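Local atomic coordinates of alpha-1,2-mannosidase (Bacteroides thetaiotaomicron, PDB entry 2WW2), a protein that hydrolyses alpha-mannosidic bonds with inversion of configuration, as a member of the calcium-dependent glycoside hydrolase family 92 from a human gut bacterium. Residues R299-F304 / G323-D328; P177-N182 / V311-Y316; Y438-E443 / K495-N500. All blocks are in the same frame, centred on the assembly; numbering follows the deposited sequence.

Interaction 1. Residues R299-F304 / G323-D328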
loop_
_atom_site.group_PDB
_atom_site.type_symbol
_atom_site.label_atom_id
_atom_site.label_comp_id
_atom_site.label_asym_id
_atom_site.label_seq_id
_atom_site.Cartn_x
_atom_site.Cartn_y
_atom_site.Cartn_z
ATOM N N ARG A 299 11.320 -38.013 3.043
ATOM C CA ARG A 299 11.178 -39.347 2.465
ATOM C C ARG A 299 12.074 -40.363 3.167
ATOM O O ARG A 299 13.186 -40.037 3.644
ATOM C CB ARG A 299 11.496 -39.343 0.963
ATOM C CG ARG A 299 13.009 -39.192 0.651
ATOM C CD ARG A 299 13.253 -39.207 -0.877
ATOM N NE ARG A 299 12.666 -38.009 -1.483
ATOM C CZ ARG A 299 11.460 -37.954 -2.041
ATOM N NH1 ARG A 299 10.689 -39.042 -2.137
ATOM N NH2 ARG A 299 11.027 -36.804 -2.532
ATOM N N GLU A 300 11.578 -41.597 3.248
ATOM C CA GLU A 300 12.412 -42.743 3.632
ATOM C C GLU A 300 13.526 -42.837 2.589
ATOM O O GLU A 300 13.271 -42.681 1.399
ATOM C CB GLU A 300 11.577 -44.032 3.633
ATOM C CG GLU A 300 10.390 -43.972 4.608
ATOM C CD GLU A 300 9.321 -45.034 4.364
ATOM O OE1 GLU A 300 9.442 -45.830 3.401
ATOM O OE2 GLU A 300 8.337 -45.043 5.134
ATOM N N PHE A 301 14.760 -43.062 3.037
ATOM C CA PHE A 301 15.890 -43.195 2.123
ATOM C C PHE A 301 16.570 -44.563 2.314
ATOM O O PHE A 301 17.716 -44.788 1.889
ATOM C CB PHE A 301 16.876 -42.052 2.371
ATOM C CG PHE A 301 17.706 -41.699 1.170
ATOM C CD1 PHE A 301 17.127 -41.073 0.075
ATOM C CD2 PHE A 301 19.071 -41.973 1.143
ATOM C CE1 PHE A 301 17.903 -40.740 -1.048
ATOM C CE2 PHE A 301 19.847 -41.622 0.035
ATOM C CZ PHE A 301 19.243 -41.013 -1.069
ATOM N N TYR A 302 15.853 -45.474 2.965
ATOM C CA TYR A 302 16.345 -46.824 3.183
ATOM C C TYR A 302 15.582 -47.817 2.313
ATOM O O TYR A 302 14.511 -47.499 1.728
ATOM C CB TYR A 302 16.240 -47.223 4.664
ATOM C CG TYR A 302 14.851 -47.089 5.266
ATOM C CD1 TYR A 302 13.963 -48.164 5.277
ATOM C CD2 TYR A 302 14.436 -45.889 5.823
ATOM C CE1 TYR A 302 12.692 -48.039 5.824
ATOM C CE2 TYR A 302 13.167 -45.754 6.376
ATOM C CZ TYR A 302 12.311 -46.828 6.377
ATOM O OH TYR A 302 11.070 -46.680 6.934
ATOM N N GLU A 303 16.131 -49.017 2.252
ATOM C CA GLU A 303 15.672 -50.059 1.364
ATOM C C GLU A 303 15.785 -51.371 2.136
ATOM O O GLU A 303 16.425 -51.430 3.189
ATOM C CB GLU A 303 16.557 -50.062 0.097
ATOM C CG GLU A 303 16.758 -48.633 -0.467
ATOM C CD GLU A 303 17.477 -48.581 -1.813
ATOM O OE1 GLU A 303 17.248 -49.461 -2.660
ATOM O OE2 GLU A 303 18.248 -47.626 -2.029
ATOM N N PHE A 304 15.147 -52.419 1.640
ATOM C CA PHE A 304 15.233 -53.699 2.323
ATOM C C PHE A 304 16.023 -54.676 1.486
ATOM O O PHE A 304 15.639 -54.991 0.363
ATOM C CB PHE A 304 13.844 -54.234 2.648
ATOM C CG PHE A 304 13.099 -53.379 3.632
ATOM C CD1 PHE A 304 13.356 -53.493 4.992
ATOM C CD2 PHE A 304 12.153 -52.461 3.200
ATOM C CE1 PHE A 304 12.677 -52.709 5.907
ATOM C CE2 PHE A 304 11.472 -51.663 4.104
ATOM C CZ PHE A 304 11.744 -51.793 5.473
ATOM N N GLY A 323 20.196 -49.902 8.859
ATOM C CA GLY A 323 19.348 -49.037 9.639
ATOM C C GLY A 323 18.523 -48.097 8.773
ATOM O O GLY A 323 18.155 -48.448 7.653
ATOM N N TYR A 324 18.249 -46.912 9.306
ATOM C CA TYR A 324 17.312 -45.974 8.686
ATOM C C TYR A 324 17.970 -44.658 8.348
ATOM O O TYR A 324 18.835 -44.162 9.070
ATOM C CB TYR A 324 16.105 -45.709 9.598
ATOM C CG TYR A 324 15.385 -46.971 10.022
ATOM C CD1 TYR A 324 14.697 -47.739 9.092
ATOM C CD2 TYR A 324 15.405 -47.403 11.352
ATOM C CE1 TYR A 324 14.039 -48.900 9.466
ATOM C CE2 TYR A 324 14.745 -48.572 11.732
ATOM C CZ TYR A 324 14.064 -49.305 10.783
ATOM O OH TYR A 324 13.403 -50.464 11.129
ATOM N N MET A 325 17.530 -44.092 7.236
ATOM C CA MET A 325 17.930 -42.765 6.843
ATOM C C MET A 325 16.698 -42.127 6.211
ATOM O O MET A 325 15.886 -42.828 5.587
ATOM C CB MET A 325 19.103 -42.828 5.847
ATOM C CG MET A 325 19.595 -41.448 5.375
ATOM S SD MET A 325 20.022 -40.286 6.683
ATOM C CE MET A 325 21.360 -41.169 7.538
ATOM N N TYR A 326 16.537 -40.822 6.418
ATOM C CA TYR A 326 15.500 -40.023 5.735
ATOM C C TYR A 326 16.184 -38.835 5.114
ATOM O O TYR A 326 17.278 -38.454 5.531
ATOM C CB TYR A 326 14.464 -39.462 6.738
ATOM C CG TYR A 326 13.427 -40.465 7.160
ATOM C CD1 TYR A 326 12.110 -40.372 6.685
ATOM C CD2 TYR A 326 13.760 -41.526 8.008
ATOM C CE1 TYR A 326 11.156 -41.317 7.062
ATOM C CE2 TYR A 326 12.810 -42.471 8.390
ATOM C CZ TYR A 326 11.507 -42.350 7.923
ATOM O OH TYR A 326 10.575 -43.298 8.298
ATOM N N THR A 327 15.507 -38.175 4.189
ATOM C CA THR A 327 16.056 -36.938 3.673
ATOM C C THR A 327 14.981 -36.084 3.010
ATOM O O THR A 327 13.798 -36.399 3.112
ATOM C CB THR A 327 17.200 -37.208 2.681
ATOM O OG1 THR A 327 17.827 -35.959 2.380
ATOM C CG2 THR A 327 16.652 -37.840 1.383
ATOM N N ASP A 328 15.412 -35.006 2.353
ATOM C CA ASP A 328 14.523 -34.048 1.713
ATOM C C ASP A 328 13.638 -33.320 2.699
ATOM O O ASP A 328 12.422 -33.518 2.749
ATOM C CB ASP A 328 13.730 -34.723 0.602
ATOM C CG ASP A 328 14.628 -35.084 -0.562
ATOM O OD1 ASP A 328 15.452 -34.214 -0.937
ATOM O OD2 ASP A 328 14.538 -36.222 -1.059
HETATM O O HOH W 1 8.253 -43.432 7.147
#
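Asp328 OD2 is held by two partners: Arg299 NE donates to it at 2.6 Å in a salt bridge, and the hydroxyl of Tyr77 also bonds it. The carboxylate oxygen lies in the guanidinium plane and is met on its anti side, the two flat groups standing 77° apart. A bend at chi3 of the arginine (67°) carries NE to this oxygen, while Ser372 holds the other, Asp328 OD1. Behind the bridge the backbones pair as antiparallel strands. Arg299 and Thr327 exchange two N-H...O bonds of 3.0 Å each, from Arg299 N to Thr327 O and from Thr327 N to Arg299 O, and Phe301 N donates to Met325 O at 2.8 Å. On the face carrying Arg299 and Thr327, the methyl CG2 of Thr327 also touches Phe301 CD1 at 3.5 Å, while Thr327 OG1 bonds Pro373 O. The other flank is aromatic. Tyr324 directs its edge at the face of Tyr302, CD1 standing 3.5 Å above the middle of that ring. Tyr302 in turn points its own edge at the face of Tyr326 in an offset edge-to-face pair. The next part of the Tyr326 face lies under Glu300 CA, a CH-pi contact, and a water joins Glu300 OE2 to Tyr326 OH, which Arg352 NE also holds. Replacing Tyr302 by an alanine would probably open a gap between Tyr324 and Tyr326 and leave both rings without their aromatic partner. The two segments thus combine a short antiparallel beta ladder with a three-tyrosine aromatic cluster, set in the five-stranded antiparallel sheet of the family 92 catalytic region.

Interaction 2. Residues P177-N182 / V311-Y316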
loop_
_atom_site.group_PDB
_atom_site.type_symbol
_atom_site.label_atom_id
_atom_site.label_comp_id
_atom_site.label_asym_id
_atom_site.label_seq_id
_atom_site.Cartn_x
_atom_site.Cartn_y
_atom_site.Cartn_z
ATOM N N PRO A 177 27.547 -37.496 -2.165
ATOM C CA PRO A 177 28.921 -38.017 -2.174
ATOM C C PRO A 177 29.433 -38.235 -3.606
ATOM O O PRO A 177 28.647 -38.228 -4.568
ATOM C CB PRO A 177 28.791 -39.372 -1.459
ATOM C CG PRO A 177 27.454 -39.269 -0.676
ATOM C CD PRO A 177 26.591 -38.471 -1.610
ATOM N N ASP A 178 30.738 -38.462 -3.739
ATOM C CA ASP A 178 31.363 -38.580 -5.054
ATOM C C ASP A 178 30.896 -39.787 -5.848
ATOM O O ASP A 178 31.091 -39.825 -7.049
ATOM C CB ASP A 178 32.889 -38.678 -4.922
ATOM C CG ASP A 178 33.539 -37.354 -4.609
ATOM O OD1 ASP A 178 32.847 -36.310 -4.649
ATOM O OD2 ASP A 178 34.761 -37.366 -4.347
ATOM N N ASN A 179 30.332 -40.795 -5.190
ATOM C CA ASN A 179 29.943 -42.023 -5.889
ATOM C C ASN A 179 28.448 -42.094 -6.126
ATOM O O ASN A 179 27.912 -43.162 -6.401
ATOM C CB ASN A 179 30.394 -43.272 -5.112
ATOM C CG ASN A 179 29.768 -43.361 -3.722
ATOM O OD1 ASN A 179 29.032 -42.466 -3.302
ATOM N ND2 ASN A 179 30.063 -44.440 -3.005
ATOM N N PHE A 180 27.784 -40.951 -6.015
ATOM C CA PHE A 180 26.320 -40.918 -6.102
ATOM C C PHE A 180 25.756 -41.406 -7.447
ATOM O O PHE A 180 26.266 -41.045 -8.514
ATOM C CB PHE A 180 25.818 -39.501 -5.820
ATOM C CG PHE A 180 24.372 -39.313 -6.138
ATOM C CD1 PHE A 180 23.396 -39.723 -5.233
ATOM C CD2 PHE A 180 23.989 -38.765 -7.344
ATOM C CE1 PHE A 180 22.033 -39.576 -5.529
ATOM C CE2 PHE A 180 22.621 -38.589 -7.649
ATOM C CZ PHE A 180 21.647 -39.011 -6.742
ATOM N N ALA A 181 24.677 -42.195 -7.377
ATOM C CA ALA A 181 23.869 -42.570 -8.550
ATOM C C ALA A 181 22.550 -43.152 -8.096
ATOM O O ALA A 181 22.473 -43.737 -7.011
ATOM C CB ALA A 181 24.581 -43.608 -9.412
ATOM N N ASN A 182 21.524 -43.001 -8.941
ATOM C CA ASN A 182 20.310 -43.768 -8.795
ATOM C C ASN A 182 20.287 -44.835 -9.907
ATOM O O ASN A 182 20.422 -44.510 -11.092
ATOM C CB ASN A 182 19.074 -42.842 -8.825
ATOM C CG ASN A 182 17.775 -43.598 -8.673
ATOM O OD1 ASN A 182 17.328 -43.922 -7.550
ATOM N ND2 ASN A 182 17.144 -43.876 -9.795
ATOM N N VAL A 311 18.499 -51.192 4.916
ATOM C CA VAL A 311 19.826 -50.669 4.651
ATOM C C VAL A 311 19.660 -49.366 3.874
ATOM O O VAL A 311 18.594 -49.102 3.296
ATOM C CB VAL A 311 20.692 -51.656 3.819
ATOM C CG1 VAL A 311 21.089 -52.864 4.656
ATOM C CG2 VAL A 311 19.944 -52.111 2.554
ATOM N N TYR A 312 20.696 -48.535 3.876
ATOM C CA TYR A 312 20.643 -47.323 3.081
ATOM C C TYR A 312 22.005 -46.931 2.566
ATOM O O TYR A 312 23.038 -47.166 3.210
ATOM C CB TYR A 312 20.010 -46.159 3.874
ATOM C CG TYR A 312 20.777 -45.761 5.133
ATOM C CD1 TYR A 312 21.755 -44.769 5.085
ATOM C CD2 TYR A 312 20.520 -46.372 6.358
ATOM C CE1 TYR A 312 22.468 -44.405 6.230
ATOM C CE2 TYR A 312 21.238 -46.017 7.525
ATOM C CZ TYR A 312 22.208 -45.026 7.444
ATOM O OH TYR A 312 22.929 -44.646 8.565
ATOM N N TYR A 313 21.987 -46.342 1.378
ATOM C CA TYR A 313 23.106 -45.575 0.867
ATOM C C TYR A 313 23.140 -44.270 1.651
ATOM O O TYR A 313 22.148 -43.540 1.684
ATOM C CB TYR A 313 22.879 -45.249 -0.615
ATOM C CG TYR A 313 23.880 -44.245 -1.187
ATOM C CD1 TYR A 313 25.169 -44.640 -1.525
ATOM C CD2 TYR A 313 23.519 -42.915 -1.418
ATOM C CE1 TYR A 313 26.087 -43.738 -2.076
ATOM C CE2 TYR A 313 24.433 -41.999 -1.959
ATOM C CZ TYR A 313 25.712 -42.415 -2.280
ATOM O OH TYR A 313 26.614 -41.521 -2.828
ATOM N N SER A 314 24.266 -43.958 2.282
ATOM C CA SER A 314 24.345 -42.702 3.009
ATOM C C SER A 314 24.649 -41.536 2.081
ATOM O O SER A 314 25.694 -41.537 1.411
ATOM C CB SER A 314 25.447 -42.768 4.071
ATOM O OG SER A 314 25.609 -41.483 4.646
ATOM N N PRO A 315 23.763 -40.514 2.054
ATOM C CA PRO A 315 24.116 -39.372 1.226
ATOM C C PRO A 315 25.084 -38.464 1.965
ATOM O O PRO A 315 25.405 -37.393 1.450
ATOM C CB PRO A 315 22.771 -38.658 0.998
ATOM C CG PRO A 315 21.983 -38.955 2.252
ATOM C CD PRO A 315 22.455 -40.345 2.719
ATOM N N TYR A 316 25.538 -38.884 3.154
ATOM C CA TYR A 316 26.539 -38.132 3.912
ATOM C C TYR A 316 27.960 -38.673 3.758
ATOM O O TYR A 316 28.909 -37.887 3.693
ATOM C CB TYR A 316 26.160 -38.009 5.402
ATOM C CG TYR A 316 24.839 -37.271 5.571
ATOM C CD1 TYR A 316 24.794 -35.881 5.548
ATOM C CD2 TYR A 316 23.638 -37.969 5.683
ATOM C CE1 TYR A 316 23.597 -35.206 5.650
ATOM C CE2 TYR A 316 22.440 -37.300 5.801
ATOM C CZ TYR A 316 22.430 -35.919 5.786
ATOM O OH TYR A 316 21.253 -35.233 5.888
#
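Tyr313 drives its hydroxyl into the type I beta turn that runs from Pro177 to Phe180, so that a turn of the N-terminal family region is pinned to the end of strand 310-313 in the catalytic region. Packing is tightest on the proline side. Tyr313 OH sits over the face of the Pro177 ring, 3.2 Å from its CG and nearly as close to CB and CD, and the same ring leans on the backbone that follows: its CD is 3.5 Å from Pro315 O. Phe180 closes the buried side, its side chain running across that of Tyr313 at about a right angle, with Phe180 CD1 touching Tyr313 CE2 at 4.1 Å. Tyr313 reaches this place because CG is swung away from its backbone N (chi1 170°), which sends the ring out from the strand toward the turn. Pro315, also buried, packs on Phe301. Spanning Pro315, Ser314 OG accepts the N-H of Tyr316 at 3.0 Å, an ST turn that bends the chain as it leaves the strand; Glu363 is the stronger partner of this hydroxyl. The looser part of the contact faces solvent. Asp178, at the crest of the turn, stays clear of the other segment, and Asn179, also exposed, touches it chiefly through its amide. That amide slides past the phenol in the opposite direction, the two planes 44° apart, and its nitrogen ND2 is held by Gly318 O, which fixes which way the group is turned and leaves the oxygen facing the tyrosine. Tyr313 OH then donates to Asn179 OD1 at 2.6 Å, tilted 29° from the carbonyl plane, with OD1 lying at the edge of the phenol ring.

Interaction 3. Residues Y438-E443 / K495-N500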
loop_
_atom_site.group_PDB
_atom_site.type_symbol
_atom_site.label_atom_id
_atom_site.label_comp_id
_atom_site.label_asym_id
_atom_site.label_seq_id
_atom_site.Cartn_x
_atom_site.Cartn_y
_atom_site.Cartn_z
ATOM N N TYR A 438 24.944 -7.956 13.245
ATOM C CA TYR A 438 24.821 -7.588 11.827
ATOM C C TYR A 438 25.484 -6.210 11.703
ATOM O O TYR A 438 25.334 -5.392 12.582
ATOM C CB TYR A 438 23.336 -7.515 11.428
ATOM C CG TYR A 438 23.121 -7.158 9.970
ATOM C CD1 TYR A 438 23.107 -8.146 8.988
ATOM C CD2 TYR A 438 22.967 -5.838 9.574
ATOM C CE1 TYR A 438 22.935 -7.828 7.653
ATOM C CE2 TYR A 438 22.802 -5.499 8.221
ATOM C CZ TYR A 438 22.785 -6.497 7.281
ATOM O OH TYR A 438 22.619 -6.182 5.960
ATOM N N PRO A 439 26.192 -5.931 10.589
ATOM C CA PRO A 439 26.291 -6.674 9.339
ATOM C C PRO A 439 27.369 -7.759 9.342
ATOM O O PRO A 439 27.627 -8.355 8.300
ATOM C CB PRO A 439 26.642 -5.579 8.322
ATOM C CG PRO A 439 27.501 -4.600 9.140
ATOM C CD PRO A 439 27.017 -4.706 10.577
ATOM N N GLU A 440 27.990 -8.018 10.490
ATOM C CA GLU A 440 29.008 -9.067 10.587
ATOM C C GLU A 440 28.520 -10.433 10.104
ATOM O O GLU A 440 29.275 -11.188 9.501
ATOM C CB GLU A 440 29.504 -9.197 12.021
ATOM C CG GLU A 440 30.350 -8.010 12.496
ATOM C CD GLU A 440 29.519 -6.870 13.060
ATOM O OE1 GLU A 440 28.276 -6.910 12.933
ATOM O OE2 GLU A 440 30.115 -5.929 13.632
ATOM N N VAL A 441 27.264 -10.764 10.397
ATOM C CA VAL A 441 26.699 -12.045 9.970
ATOM C C VAL A 441 25.360 -11.788 9.293
ATOM O O VAL A 441 24.508 -11.112 9.858
ATOM C CB VAL A 441 26.489 -12.994 11.186
ATOM C CG1 VAL A 441 25.901 -14.332 10.737
ATOM C CG2 VAL A 441 27.799 -13.212 11.953
ATOM N N PRO A 442 25.174 -12.299 8.065
ATOM C CA PRO A 442 23.884 -12.154 7.385
ATOM C C PRO A 442 22.731 -12.714 8.216
ATOM O O PRO A 442 22.884 -13.757 8.854
ATOM C CB PRO A 442 24.047 -13.014 6.126
ATOM C CG PRO A 442 25.521 -13.021 5.861
ATOM C CD PRO A 442 26.185 -12.959 7.224
ATOM N N GLU A 443 21.592 -12.029 8.214
ATOM C CA GLU A 443 20.393 -12.560 8.858
ATOM C C GLU A 443 20.550 -12.788 10.371
ATOM O O GLU A 443 19.908 -13.650 10.957
ATOM C CB GLU A 443 19.941 -13.835 8.128
ATOM C CG GLU A 443 19.601 -13.533 6.672
ATOM C CD GLU A 443 19.407 -14.773 5.808
ATOM O OE1 GLU A 443 18.808 -15.774 6.258
ATOM O OE2 GLU A 443 19.841 -14.723 4.639
ATOM N N LYS A 495 22.116 -5.236 16.240
ATOM C CA LYS A 495 23.288 -4.472 16.685
ATOM C C LYS A 495 24.528 -5.011 15.987
ATOM O O LYS A 495 24.565 -6.183 15.622
ATOM C CB LYS A 495 23.515 -4.641 18.195
ATOM C CG LYS A 495 22.450 -4.080 19.115
ATOM C CD LYS A 495 22.679 -4.623 20.530
ATOM C CE LYS A 495 21.750 -3.992 21.539
ATOM N NZ LYS A 495 21.685 -4.816 22.804
ATOM N N ASP A 496 25.549 -4.174 15.814
ATOM C CA ASP A 496 26.842 -4.655 15.322
ATOM C C ASP A 496 27.636 -5.306 16.462
ATOM O O ASP A 496 27.133 -5.426 17.573
ATOM C CB ASP A 496 27.631 -3.526 14.635
ATOM C CG ASP A 496 28.050 -2.429 15.595
ATOM O OD1 ASP A 496 28.004 -2.647 16.827
ATOM O OD2 ASP A 496 28.441 -1.339 15.105
ATOM N N ALA A 497 28.862 -5.746 16.194
ATOM C CA ALA A 497 29.643 -6.452 17.214
ATOM C C ALA A 497 30.056 -5.539 18.374
ATOM O O ALA A 497 30.469 -6.015 19.434
ATOM C CB ALA A 497 30.878 -7.126 16.584
ATOM N N LYS A 498 29.931 -4.229 18.181
ATOM C CA LYS A 498 30.261 -3.281 19.245
ATOM C C LYS A 498 29.035 -2.839 20.041
ATOM O O LYS A 498 29.142 -2.020 20.944
ATOM C CB LYS A 498 30.983 -2.067 18.673
ATOM C CG LYS A 498 32.381 -2.388 18.174
ATOM C CD LYS A 498 33.322 -1.199 18.357
ATOM C CE LYS A 498 33.163 -0.142 17.257
ATOM N NZ LYS A 498 33.753 -0.572 15.950
ATOM N N GLY A 499 27.866 -3.375 19.704
ATOM C CA GLY A 499 26.677 -3.086 20.494
ATOM C C GLY A 499 25.865 -1.904 20.003
ATOM O O GLY A 499 24.899 -1.510 20.646
ATOM N N ASN A 500 26.256 -1.339 18.862
ATOM C CA ASN A 500 25.543 -0.214 18.268
ATOM C C ASN A 500 24.301 -0.689 17.518
ATOM O O ASN A 500 24.415 -1.525 16.626
ATOM C CB ASN A 500 26.447 0.513 17.263
ATOM C CG ASN A 500 27.752 1.020 17.887
ATOM O OD1 ASN A 500 28.843 0.791 17.355
ATOM N ND2 ASN A 500 27.642 1.697 19.008
#
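Glu440 bends back at chi2 (86°), and this brings its carboxylate over the start of the turn that begins at Asp496. Ala497 N donates to Glu440 OE2 at 2.9 Å along a fairly straight line, but it meets the oxygen from above the carboxylate plane, 52° out of it. The methyl of Ala497 sits against the same oxygen, with CB 3.3 Å from OE2, and Tyr429 of helix 427-433 touches both Glu440 and Ala497. Beside this, Tyr438 meets the backbone of Lys495 and Asp496 with its main chain. Tyr438 N donates to Lys495 O at 3.0 Å. A CA-H...O contact runs from Asp496 CA to Tyr438 O at 3.2 Å. The Tyr438 ring leads away from the other segment, and one of its faces carries CB of Pro439, the residue after it across a cis peptide bond. Residues 496-499 form a type I beta turn, and Asp496 adds an Asx turn to it. Its carboxylate folds inward over its own loop, away from Glu440. There OD1 accepts Lys498 N at 2.8 Å and Asn500 N at 3.0 Å, the two donors coming from opposite faces of the carboxylate plane. Glu440 OE2 lies 5.0 Å from Asp496 OD1, and the two like charges probably feel each other, although Glu440 has one backbone N-H (Ala497) and Asp496 two to offset them in part. Tyr435 OH bonds Asp496 O, while the Lys495 side chain starts away from 438-443, its NZ bonded to Asn483 O and its charge set against the ring of Trp501.

Overall arrangement
Interactions 1 and 2 are neighbours, their centres 11 Å apart, and they meet through adjacent strands of one antiparallel sheet, 299-304 and 310-313, where Glu303 N probably bonds Val311 O. Their segments alternate along the chain: 177-182 comes first, then 299-304, 311-316 and 323-328. Interaction 2 thereby ties a loop of the N-terminal family region to a sheet of the catalytic region, which interaction 1 helps to build. Interaction 3 follows later in sequence and joins two surface loops about 39 Å from either of the others, centre to centre, with nearest atoms about 19 and 20 Å away. It therefore marks a separate, peripheral part of the catalytic region.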